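Local coordinates for protein alcohol dehydrogenase (Thermus sp., PDB 4CPD) that probably oxidises alcohols to aldehydes or ketones, or runs the reverse reduction, with NAD as coenzyme and zinc as metal cofactor, at residues H86-T91 / N101-G106; N132-K137 / N294-I299; I199-E204 / N218-N223. All blocks are in the same frame, centred on the assembly; numbering follows the deposited sequence.

Contact 1: residues H86-T91 / N101-G106. With ZN (zinc ion), chain F.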
loop_
_atom_site.group_PDB
_atom_site.type_symbol
_atom_site.label_atom_id
_atom_site.label_comp_id
_atom_site.label_asym_id
_atom_site.label_seq_id
_atom_site.Cartn_x
_atom_site.Cartn_y
_atom_site.Cartn_z
ATOM N N HIS A 86 -6.054 -8.114 20.554
ATOM C CA HIS A 86 -7.330 -8.023 19.934
ATOM C C HIS A 86 -7.815 -9.435 19.645
ATOM O O HIS A 86 -7.032 -10.298 19.346
ATOM C CB HIS A 86 -7.237 -7.180 18.661
ATOM C CG HIS A 86 -6.403 -7.804 17.588
ATOM N ND1 HIS A 86 -5.033 -7.699 17.559
ATOM C CD2 HIS A 86 -6.744 -8.536 16.501
ATOM C CE1 HIS A 86 -4.567 -8.329 16.496
ATOM N NE2 HIS A 86 -5.580 -8.859 15.845
ATOM N N ILE A 87 -9.124 -9.649 19.712
ATOM C CA ILE A 87 -9.682 -10.981 19.622
ATOM C C ILE A 87 -10.294 -11.201 18.273
ATOM O O ILE A 87 -10.624 -10.255 17.579
ATOM C CB ILE A 87 -10.741 -11.251 20.719
ATOM C CG1 ILE A 87 -11.972 -10.354 20.548
ATOM C CG2 ILE A 87 -10.162 -10.978 22.092
ATOM C CD1 ILE A 87 -13.232 -10.937 21.177
ATOM N N ALA A 88 -10.461 -12.473 17.939
ATOM C CA ALA A 88 -10.864 -12.895 16.627
ATOM C C ALA A 88 -11.564 -14.221 16.747
ATOM O O ALA A 88 -11.259 -14.994 17.637
ATOM C CB ALA A 88 -9.670 -13.016 15.705
ATOM N N CYS A 89 -12.494 -14.475 15.839
ATOM C CA CYS A 89 -13.428 -15.560 15.981
ATOM C C CYS A 89 -12.961 -16.786 15.228
ATOM O O CYS A 89 -13.325 -17.899 15.583
ATOM C CB CYS A 89 -14.817 -15.113 15.464
ATOM S SG CYS A 89 -15.025 -15.124 13.650
ATOM N N GLY A 90 -12.254 -16.569 14.125
ATOM C CA GLY A 90 -11.697 -17.654 13.350
ATOM C C GLY A 90 -12.590 -18.220 12.251
ATOM O O GLY A 90 -12.161 -19.111 11.483
ATOM N N THR A 91 -13.833 -17.750 12.167
ATOM C CA THR A 91 -14.772 -18.310 11.170
ATOM C C THR A 91 -15.458 -17.273 10.276
ATOM O O THR A 91 -15.965 -17.627 9.222
ATOM C CB THR A 91 -15.837 -19.264 11.815
ATOM O OG1 THR A 91 -16.553 -18.579 12.864
ATOM C CG2 THR A 91 -15.170 -20.534 12.377
ATOM N N ASN A 101 -7.459 -8.942 12.412
ATOM C CA ASN A 101 -7.763 -7.603 12.909
ATOM C C ASN A 101 -9.065 -7.009 12.342
ATOM O O ASN A 101 -9.514 -6.009 12.826
ATOM C CB ASN A 101 -6.625 -6.633 12.588
ATOM C CG ASN A 101 -6.300 -6.576 11.111
ATOM O OD1 ASN A 101 -6.191 -7.609 10.451
ATOM N ND2 ASN A 101 -6.196 -5.380 10.577
ATOM N N LEU A 102 -9.634 -7.597 11.289
ATOM C CA LEU A 102 -10.915 -7.140 10.765
ATOM C C LEU A 102 -12.053 -8.079 11.102
ATOM O O LEU A 102 -13.120 -7.994 10.467
ATOM C CB LEU A 102 -10.811 -6.996 9.252
ATOM C CG LEU A 102 -9.736 -5.986 8.837
ATOM C CD1 LEU A 102 -9.584 -5.991 7.318
ATOM C CD2 LEU A 102 -10.062 -4.594 9.362
ATOM N N CYS A 103 -11.827 -8.968 12.081
ATOM C CA CYS A 103 -12.825 -9.966 12.496
ATOM C C CYS A 103 -14.141 -9.269 12.781
ATOM O O CYS A 103 -14.163 -8.214 13.410
ATOM C CB CYS A 103 -12.395 -10.692 13.753
ATOM S SG CYS A 103 -13.660 -11.828 14.320
ATOM N N GLU A 104 -15.225 -9.855 12.292
ATOM C CA GLU A 104 -16.571 -9.272 12.462
ATOM C C GLU A 104 -17.069 -9.323 13.906
ATOM O O GLU A 104 -17.828 -8.476 14.322
ATOM C CB GLU A 104 -17.579 -9.925 11.507
ATOM C CG GLU A 104 -17.755 -9.120 10.213
ATOM C CD GLU A 104 -18.194 -9.973 9.046
ATOM O OE1 GLU A 104 -18.511 -11.156 9.312
ATOM O OE2 GLU A 104 -18.209 -9.480 7.883
ATOM N N ARG A 105 -16.606 -10.303 14.667
ATOM C CA ARG A 105 -16.816 -10.341 16.125
ATOM C C ARG A 105 -15.577 -9.827 16.889
ATOM O O ARG A 105 -15.318 -10.202 18.040
ATOM C CB ARG A 105 -17.145 -11.766 16.544
ATOM C CG ARG A 105 -18.566 -12.178 16.185
ATOM C CD ARG A 105 -18.806 -13.653 16.442
ATOM N NE ARG A 105 -18.381 -14.343 15.240
ATOM C CZ ARG A 105 -19.175 -14.764 14.266
ATOM N NH1 ARG A 105 -20.503 -14.649 14.371
ATOM N NH2 ARG A 105 -18.614 -15.338 13.198
ATOM N N GLY A 106 -14.815 -8.957 16.233
ATOM C CA GLY A 106 -13.553 -8.521 16.767
ATOM C C GLY A 106 -13.724 -7.594 17.935
ATOM O O GLY A 106 -14.769 -7.004 18.083
HETATM ZN ZN ZN F . -13.710 -13.413 12.833
#

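Contact 2: residues N132-K137 / N294-I299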
loop_
_atom_site.group_PDB
_atom_site.type_symbol
_atom_site.label_atom_id
_atom_site.label_comp_id
_atom_site.label_asym_id
_atom_site.label_seq_id
_atom_site.Cartn_x
_atom_site.Cartn_y
_atom_site.Cartn_z
ATOM N N ASN A 132 -8.781 -20.957 21.440
ATOM C CA ASN A 132 -8.242 -21.705 20.316
ATOM C C ASN A 132 -7.614 -20.811 19.268
ATOM O O ASN A 132 -6.667 -21.217 18.607
ATOM C CB ASN A 132 -9.312 -22.572 19.640
ATOM C CG ASN A 132 -10.552 -21.770 19.183
ATOM O OD1 ASN A 132 -11.147 -20.993 19.950
ATOM N ND2 ASN A 132 -10.959 -21.986 17.928
ATOM N N VAL A 133 -8.143 -19.608 19.109
ATOM C CA VAL A 133 -7.602 -18.638 18.168
ATOM C C VAL A 133 -6.698 -17.611 18.855
ATOM O O VAL A 133 -5.674 -17.200 18.302
ATOM C CB VAL A 133 -8.773 -17.886 17.510
ATOM C CG1 VAL A 133 -8.296 -16.728 16.663
ATOM C CG2 VAL A 133 -9.617 -18.845 16.690
ATOM N N ASN A 134 -7.100 -17.178 20.043
ATOM C CA ASN A 134 -6.526 -15.997 20.671
ATOM C C ASN A 134 -5.440 -16.202 21.720
ATOM O O ASN A 134 -5.068 -15.234 22.387
ATOM C CB ASN A 134 -7.666 -15.205 21.282
ATOM C CG ASN A 134 -8.684 -14.793 20.247
ATOM O OD1 ASN A 134 -9.856 -15.173 20.284
ATOM N ND2 ASN A 134 -8.234 -14.006 19.313
ATOM N N LEU A 135 -4.927 -17.432 21.867
ATOM C CA LEU A 135 -3.818 -17.685 22.812
ATOM C C LEU A 135 -2.702 -18.509 22.194
ATOM O O LEU A 135 -2.919 -19.269 21.234
ATOM C CB LEU A 135 -4.305 -18.425 24.052
ATOM C CG LEU A 135 -5.124 -17.692 25.112
ATOM C CD1 LEU A 135 -5.404 -18.577 26.324
ATOM C CD2 LEU A 135 -4.441 -16.405 25.549
ATOM N N ARG A 136 -1.495 -18.346 22.753
ATOM C CA ARG A 136 -0.372 -19.239 22.442
ATOM C C ARG A 136 0.341 -19.689 23.704
ATOM O O ARG A 136 0.633 -18.858 24.583
ATOM C CB ARG A 136 0.636 -18.561 21.519
ATOM C CG ARG A 136 0.110 -18.226 20.146
ATOM C CD ARG A 136 -0.246 -19.476 19.377
ATOM N NE ARG A 136 -0.560 -19.181 17.989
ATOM C CZ ARG A 136 -1.687 -18.604 17.562
ATOM N NH1 ARG A 136 -2.642 -18.224 18.387
ATOM N NH2 ARG A 136 -1.852 -18.402 16.274
ATOM N N LYS A 137 0.593 -21.005 23.774
ATOM C CA LYS A 137 1.513 -21.589 24.747
ATOM C C LYS A 137 2.850 -20.932 24.546
ATOM O O LYS A 137 3.232 -20.705 23.417
ATOM C CB LYS A 137 1.688 -23.088 24.514
ATOM C CG LYS A 137 0.734 -23.999 25.279
ATOM C CD LYS A 137 1.323 -25.410 25.457
ATOM C CE LYS A 137 2.400 -25.467 26.561
ATOM N NZ LYS A 137 2.540 -26.812 27.215
ATOM N N ASN A 294 -2.273 -6.903 12.913
ATOM C CA ASN A 294 -2.922 -8.200 12.691
ATOM C C ASN A 294 -2.029 -9.231 13.366
ATOM O O ASN A 294 -1.418 -10.119 12.752
ATOM C CB ASN A 294 -3.080 -8.465 11.202
ATOM C CG ASN A 294 -3.722 -9.795 10.908
ATOM O OD1 ASN A 294 -4.416 -10.364 11.741
ATOM N ND2 ASN A 294 -3.498 -10.304 9.720
ATOM N N VAL A 295 -1.959 -9.080 14.674
ATOM C CA VAL A 295 -1.023 -9.814 15.506
ATOM C C VAL A 295 -1.009 -11.312 15.274
ATOM O O VAL A 295 0.061 -11.920 15.239
ATOM C CB VAL A 295 -1.295 -9.548 16.988
ATOM C CG1 VAL A 295 -0.365 -10.381 17.853
ATOM C CG2 VAL A 295 -1.122 -8.061 17.306
ATOM N N HIS A 296 -2.179 -11.897 15.109
ATOM C CA HIS A 296 -2.287 -13.353 14.952
ATOM C C HIS A 296 -1.456 -13.870 13.792
ATOM O O HIS A 296 -0.957 -14.976 13.841
ATOM C CB HIS A 296 -3.725 -13.775 14.710
ATOM C CG HIS A 296 -4.676 -13.320 15.768
ATOM N ND1 HIS A 296 -4.988 -11.992 15.961
ATOM C CD2 HIS A 296 -5.389 -14.014 16.690
ATOM C CE1 HIS A 296 -5.855 -11.884 16.945
ATOM N NE2 HIS A 296 -6.106 -13.094 17.411
ATOM N N LEU A 297 -1.340 -13.066 12.734
ATOM C CA LEU A 297 -0.634 -13.487 11.561
ATOM C C LEU A 297 0.857 -13.693 11.871
ATOM O O LEU A 297 1.464 -14.548 11.278
ATOM C CB LEU A 297 -0.816 -12.457 10.435
ATOM C CG LEU A 297 -0.390 -12.957 9.031
ATOM C CD1 LEU A 297 -1.244 -14.118 8.601
ATOM C CD2 LEU A 297 -0.472 -11.840 7.995
ATOM N N TYR A 298 1.408 -12.909 12.803
ATOM C CA TYR A 298 2.834 -12.847 13.065
ATOM C C TYR A 298 3.275 -13.477 14.372
ATOM O O TYR A 298 4.439 -13.761 14.554
ATOM C CB TYR A 298 3.255 -11.381 13.074
ATOM C CG TYR A 298 2.861 -10.677 11.794
ATOM C CD1 TYR A 298 3.431 -11.055 10.583
ATOM C CD2 TYR A 298 1.921 -9.651 11.790
ATOM C CE1 TYR A 298 3.075 -10.431 9.408
ATOM C CE2 TYR A 298 1.554 -9.028 10.617
ATOM C CZ TYR A 298 2.133 -9.428 9.440
ATOM O OH TYR A 298 1.799 -8.825 8.274
ATOM N N ILE A 299 2.359 -13.688 15.293
ATOM C CA ILE A 299 2.736 -14.037 16.660
ATOM C C ILE A 299 3.591 -15.300 16.765
ATOM O O ILE A 299 4.468 -15.354 17.584
ATOM C CB ILE A 299 1.494 -14.160 17.562
ATOM C CG1 ILE A 299 1.898 -14.171 19.024
ATOM C CG2 ILE A 299 0.703 -15.423 17.232
ATOM C CD1 ILE A 299 0.725 -13.970 19.947
#

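Contact 3: residues I199-E204 / N218-N223. With NAD (nicotinamide-adenine-dinucleotide), chain G.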
loop_
_atom_site.group_PDB
_atom_site.type_symbol
_atom_site.label_atom_id
_atom_site.label_comp_id
_atom_site.label_asym_id
_atom_site.label_seq_id
_atom_site.Cartn_x
_atom_site.Cartn_y
_atom_site.Cartn_z
ATOM N N ILE A 199 13.690 8.911 14.267
ATOM C CA ILE A 199 13.293 10.284 14.385
ATOM C C ILE A 199 12.370 10.369 15.582
ATOM O O ILE A 199 11.374 9.643 15.654
ATOM C CB ILE A 199 12.550 10.759 13.127
ATOM C CG1 ILE A 199 13.500 10.821 11.930
ATOM C CG2 ILE A 199 11.933 12.137 13.341
ATOM C CD1 ILE A 199 13.589 9.546 11.133
ATOM N N ASP A 200 12.720 11.242 16.523
ATOM C CA ASP A 200 11.878 11.568 17.674
ATOM C C ASP A 200 12.276 12.966 18.161
ATOM O O ASP A 200 13.031 13.677 17.481
ATOM C CB ASP A 200 12.050 10.529 18.771
ATOM C CG ASP A 200 10.856 10.450 19.678
ATOM O OD1 ASP A 200 10.467 11.485 20.250
ATOM O OD2 ASP A 200 10.295 9.349 19.824
ATOM N N ARG A 201 11.755 13.365 19.317
ATOM C CA ARG A 201 12.087 14.654 19.905
ATOM C C ARG A 201 12.388 14.570 21.417
ATOM O O ARG A 201 12.237 15.558 22.139
ATOM C CB ARG A 201 10.936 15.626 19.646
ATOM C CG ARG A 201 9.662 15.266 20.394
ATOM C CD ARG A 201 8.497 16.148 19.992
ATOM N NE ARG A 201 7.310 15.814 20.777
ATOM C CZ ARG A 201 6.073 16.208 20.486
ATOM N NH1 ARG A 201 5.831 16.960 19.414
ATOM N NH2 ARG A 201 5.068 15.842 21.267
ATOM N N ILE A 202 12.815 13.403 21.893
ATOM C CA ILE A 202 13.130 13.193 23.323
ATOM C C ILE A 202 14.473 12.469 23.480
ATOM O O ILE A 202 14.582 11.284 23.145
ATOM C CB ILE A 202 12.028 12.388 24.046
ATOM C CG1 ILE A 202 10.721 13.183 24.040
ATOM C CG2 ILE A 202 12.441 12.061 25.480
ATOM C CD1 ILE A 202 9.553 12.470 24.688
ATOM N N PRO A 203 15.505 13.181 23.975
ATOM C CA PRO A 203 16.858 12.635 24.013
ATOM C C PRO A 203 16.986 11.279 24.676
ATOM O O PRO A 203 17.691 10.414 24.164
ATOM C CB PRO A 203 17.613 13.688 24.799
ATOM C CG PRO A 203 16.975 14.964 24.366
ATOM C CD PRO A 203 15.518 14.640 24.200
ATOM N N GLU A 204 16.318 11.096 25.809
ATOM C CA GLU A 204 16.324 9.787 26.481
ATOM C C GLU A 204 15.952 8.651 25.494
ATOM O O GLU A 204 16.622 7.633 25.443
ATOM C CB GLU A 204 15.404 9.803 27.723
ATOM N N ASN A 218 16.980 14.270 15.964
ATOM C CA ASN A 218 16.028 15.075 16.729
ATOM C C ASN A 218 15.263 16.041 15.817
ATOM O O ASN A 218 15.855 16.958 15.236
ATOM C CB ASN A 218 16.738 15.837 17.853
ATOM C CG ASN A 218 15.789 16.241 18.971
ATOM O OD1 ASN A 218 14.713 16.779 18.710
ATOM N ND2 ASN A 218 16.176 15.973 20.220
ATOM N N ALA A 219 13.954 15.827 15.691
ATOM C CA ALA A 219 13.121 16.621 14.772
ATOM C C ALA A 219 12.880 18.057 15.238
ATOM O O ALA A 219 12.501 18.908 14.424
ATOM C CB ALA A 219 11.791 15.929 14.534
ATOM N N GLU A 220 13.083 18.310 16.536
ATOM C CA GLU A 220 13.027 19.668 17.097
ATOM C C GLU A 220 14.249 20.469 16.643
ATOM O O GLU A 220 14.139 21.657 16.320
ATOM C CB GLU A 220 12.994 19.638 18.635
ATOM C CG GLU A 220 11.949 20.542 19.270
ATOM C CD GLU A 220 10.800 19.734 19.849
ATOM O OE1 GLU A 220 10.969 19.220 20.974
ATOM O OE2 GLU A 220 9.742 19.598 19.186
ATOM N N GLN A 221 15.398 19.793 16.598
ATOM C CA GLN A 221 16.703 20.436 16.404
ATOM C C GLN A 221 17.243 20.441 14.967
ATOM O O GLN A 221 18.273 21.058 14.693
ATOM C CB GLN A 221 17.741 19.753 17.287
ATOM C CG GLN A 221 17.355 19.634 18.754
ATOM C CD GLN A 221 18.453 19.032 19.628
ATOM O OE1 GLN A 221 18.535 19.349 20.819
ATOM N NE2 GLN A 221 19.295 18.154 19.052
ATOM N N GLU A 222 16.586 19.740 14.054
ATOM C CA GLU A 222 17.004 19.760 12.656
ATOM C C GLU A 222 15.858 19.326 11.762
ATOM O O GLU A 222 14.820 18.835 12.257
ATOM C CB GLU A 222 18.268 18.898 12.420
ATOM C CG GLU A 222 18.208 17.478 12.972
ATOM C CD GLU A 222 19.483 16.674 12.715
ATOM O OE1 GLU A 222 20.002 16.726 11.582
ATOM O OE2 GLU A 222 19.963 15.967 13.636
ATOM N N ASN A 223 16.034 19.559 10.456
ATOM C CA ASN A 223 15.135 19.021 9.437
ATOM C C ASN A 223 15.441 17.543 9.206
ATOM O O ASN A 223 16.497 17.199 8.637
ATOM C CB ASN A 223 15.233 19.779 8.102
ATOM C CG ASN A 223 14.042 19.501 7.177
ATOM O OD1 ASN A 223 13.263 18.554 7.375
ATOM N ND2 ASN A 223 13.887 20.343 6.171
HETATM P PA NAD G . 4.131 6.523 23.084
HETATM O O1A NAD G . 4.675 5.989 24.410
HETATM O O2A NAD G . 3.182 7.717 23.093
HETATM O O5B NAD G . 5.296 6.840 22.005
HETATM C C5B NAD G . 5.169 7.921 21.083
HETATM C C4B NAD G . 6.548 8.484 20.749
HETATM O O4B NAD G . 6.460 9.343 19.605
HETATM C C3B NAD G . 7.107 9.311 21.912
HETATM O O3B NAD G . 8.495 9.048 22.172
HETATM C C2B NAD G . 6.960 10.730 21.443
HETATM O O2B NAD G . 7.956 11.587 22.010
HETATM C C1B NAD G . 7.116 10.562 19.945
HETATM N N9A NAD G . 6.513 11.698 19.247
HETATM C C8A NAD G . 5.324 12.256 19.553
HETATM N N7A NAD G . 5.092 13.289 18.709
HETATM C C5A NAD G . 6.137 13.386 17.855
HETATM C C6A NAD G . 6.515 14.245 16.716
HETATM N N6A NAD G . 5.676 15.224 16.342
HETATM N N1A NAD G . 7.696 14.032 16.077
HETATM C C2A NAD G . 8.530 13.045 16.459
HETATM N N3A NAD G . 8.244 12.221 17.495
HETATM C C4A NAD G . 7.086 12.335 18.215
HETATM O O3 NAD G . 3.326 5.343 22.315
HETATM P PN NAD G . 3.816 3.841 21.949
HETATM O O1N NAD G . 3.463 3.013 23.169
HETATM O O2N NAD G . 5.202 3.841 21.294
HETATM O O5D NAD G . 2.802 3.499 20.737
HETATM C C5D NAD G . 3.136 4.023 19.436
HETATM C C4D NAD G . 1.947 4.414 18.563
HETATM O O4D NAD G . 1.481 3.236 17.890
HETATM C C3D NAD G . 0.753 4.984 19.331
HETATM O O3D NAD G . 0.094 5.950 18.494
HETATM C C2D NAD G . -0.111 3.753 19.610
HETATM O O2D NAD G . -1.511 4.011 19.889
HETATM C C1D NAD G . 0.125 2.973 18.315
HETATM N N1N NAD G . -0.146 1.529 18.417
HETATM C C2N NAD G . -0.773 1.012 17.357
HETATM C C3N NAD G . -1.106 -0.333 17.284
HETATM C C7N NAD G . -1.793 -0.777 16.025
HETATM O O7N NAD G . -2.545 -1.739 16.016
HETATM N N7N NAD G . -1.526 -0.085 14.900
HETATM C C4N NAD G . -0.766 -1.178 18.354
HETATM C C5N NAD G . -0.109 -0.628 19.461
HETATM C C6N NAD G . 0.195 0.743 19.473
#

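Contact 1: residues H86-T91 / N101-G106
C89 and C103 meet across this contact at one zinc ion. The metal lies 2.3 Å from C89 SG and 2.2 Å from C103 SG. C92 and C95 complete a four-cysteine site.

R105 can be followed outward from the type I turn C103 to G106, which is closed by G106 N on C103 O. CB, CG and CD run out from the turn, with CG anti to the carbonyl carbon (chi1 -75°). The bend at chi3 (-87°), about the CG-CD bond, then turns the head back toward C89, edge first. NE lies 3.7 Å from C89 CB, which sits at the edge of the guanidinium in its plane. NH2 ends the chain and gives a weak hydrogen bond to C89 SG, 3.6 Å long. T91 OG1 lies near the same nitrogen.

This is the second zinc of the chain, held in the cysteine-rich lobe that zinc-containing alcohol dehydrogenases use as a structural site. Another zinc, bound by C38, H59 and D152, lies apart from it.

C89 SG also accepts a hydrogen bond from T91 N at 3.2 Å. These donors would be expected to ease the negative charge of a zinc-bound thiolate. On the other side of the site, A88 CB packs on C103 CB at 4.1 Å. Toward the start of both segments, H86 CD2 approaches N101 CA at 3.8 Å. The amide of N101 turns elsewhere, and its ND2 bonds D285 of the second subunit.

Contact 2: residues N132-K137 / N294-I299
V133 O is gripped by R136 NH1 at 3.2 Å and is met across the contact by H296. It lies at the edge of the H296 ring, in its plane, 3.6 Å from CD2. R136 NH1 also bonds L135 O at 3.0 Å. V133 O lies in the plane of the guanidinium, whereas L135 O is tilted from it by 16°. Both bonds reach their carbonyls from above the carbonyl plane. Together with the salt bridge from NE to D300, the residue just after 294-299, they probably fix the rotation of the guanidinium.

One face of this flat group receives the methyl CG2 of I299, which is 4.0 Å from R136 CZ and offset toward the rim. A bend at chi2 (-64°) folds the arginine chain, and CG also lies near this methyl.

The methyl CG1 of V133 touches H296 CD2 at 4.0 Å. The side chain of N134 reaches the ring edge as well, its amide plane steeply turned against the imidazole. The rings of H86 and Y100 also meet H296.

The contact joins the GroES-like part, which holds 132-137, to the coenzyme-binding Rossmann part, which holds 294-299. It sets the end of helix 131-134 and the start of strand 136-137 against the first turn of helix 295-307. Strand 136-137 pairs antiparallel with strand 80-82, while V295 and Y298 pack on helix 153-163.

Contact 3: residues I199-E204 / N218-N223
D200 O accepts a hydrogen bond from A219 N at 2.9 Å, nearly straight at the hydrogen (169°). N218 CA also offers its hydrogen to this oxygen, at 3.4 Å. Beside them, I199 CG2 touches A219 CB at 4.0 Å. N218 OD1 lies over the backbone of R201, 3.6 Å from R201 CA. The same oxygen accepts from E220 N in its carbonyl plane, which makes an Asx turn and holds the amide in place.

Strands 195-200 and 215-218 run parallel here, joined by helix 203-212 in a beta-alpha-beta unit of the Rossmann fold. Strand 195-200 ends in an acidic residue that binds the adenosine ribose, as is usual for NAD-dependent members. D200 OD1 accepts from NAD O2B at 3.1 Å, and D200 OD2 accepts from NAD O3B at 3.0 Å. The carboxylate is also bonded by A177 N of the glycine-rich turn.

The R201 guanidinium lies flat over the adenine, with NAD N7A 3.5 Å above its plane and over its centre. The extended chain from CG to NE carries it there. R201 NH1 and E220 OE2 do not touch, at 4.7 Å, so the carboxylate probably offers only long-range attraction.

How the contacts relate
Contacts 1 and 2 are neighbours, with centres 11 Å apart, and they touch directly. A88 packs on V133 and H296, so helix 131-134 and the start of helix 295-307 lie against the four-cysteine zinc lobe. The side chain of V133 lies about 7 Å from that zinc. Contact 3 lies on the opposite side of the chain's centre, about 38 Å from contact 1 and 35 Å from contact 2, centre to centre. NAD spans much of this gap. Its adenosine end rests on contact 3, while the side chain of H86 in contact 1 comes within about 7 Å of the coenzyme and about 9 Å of the other zinc.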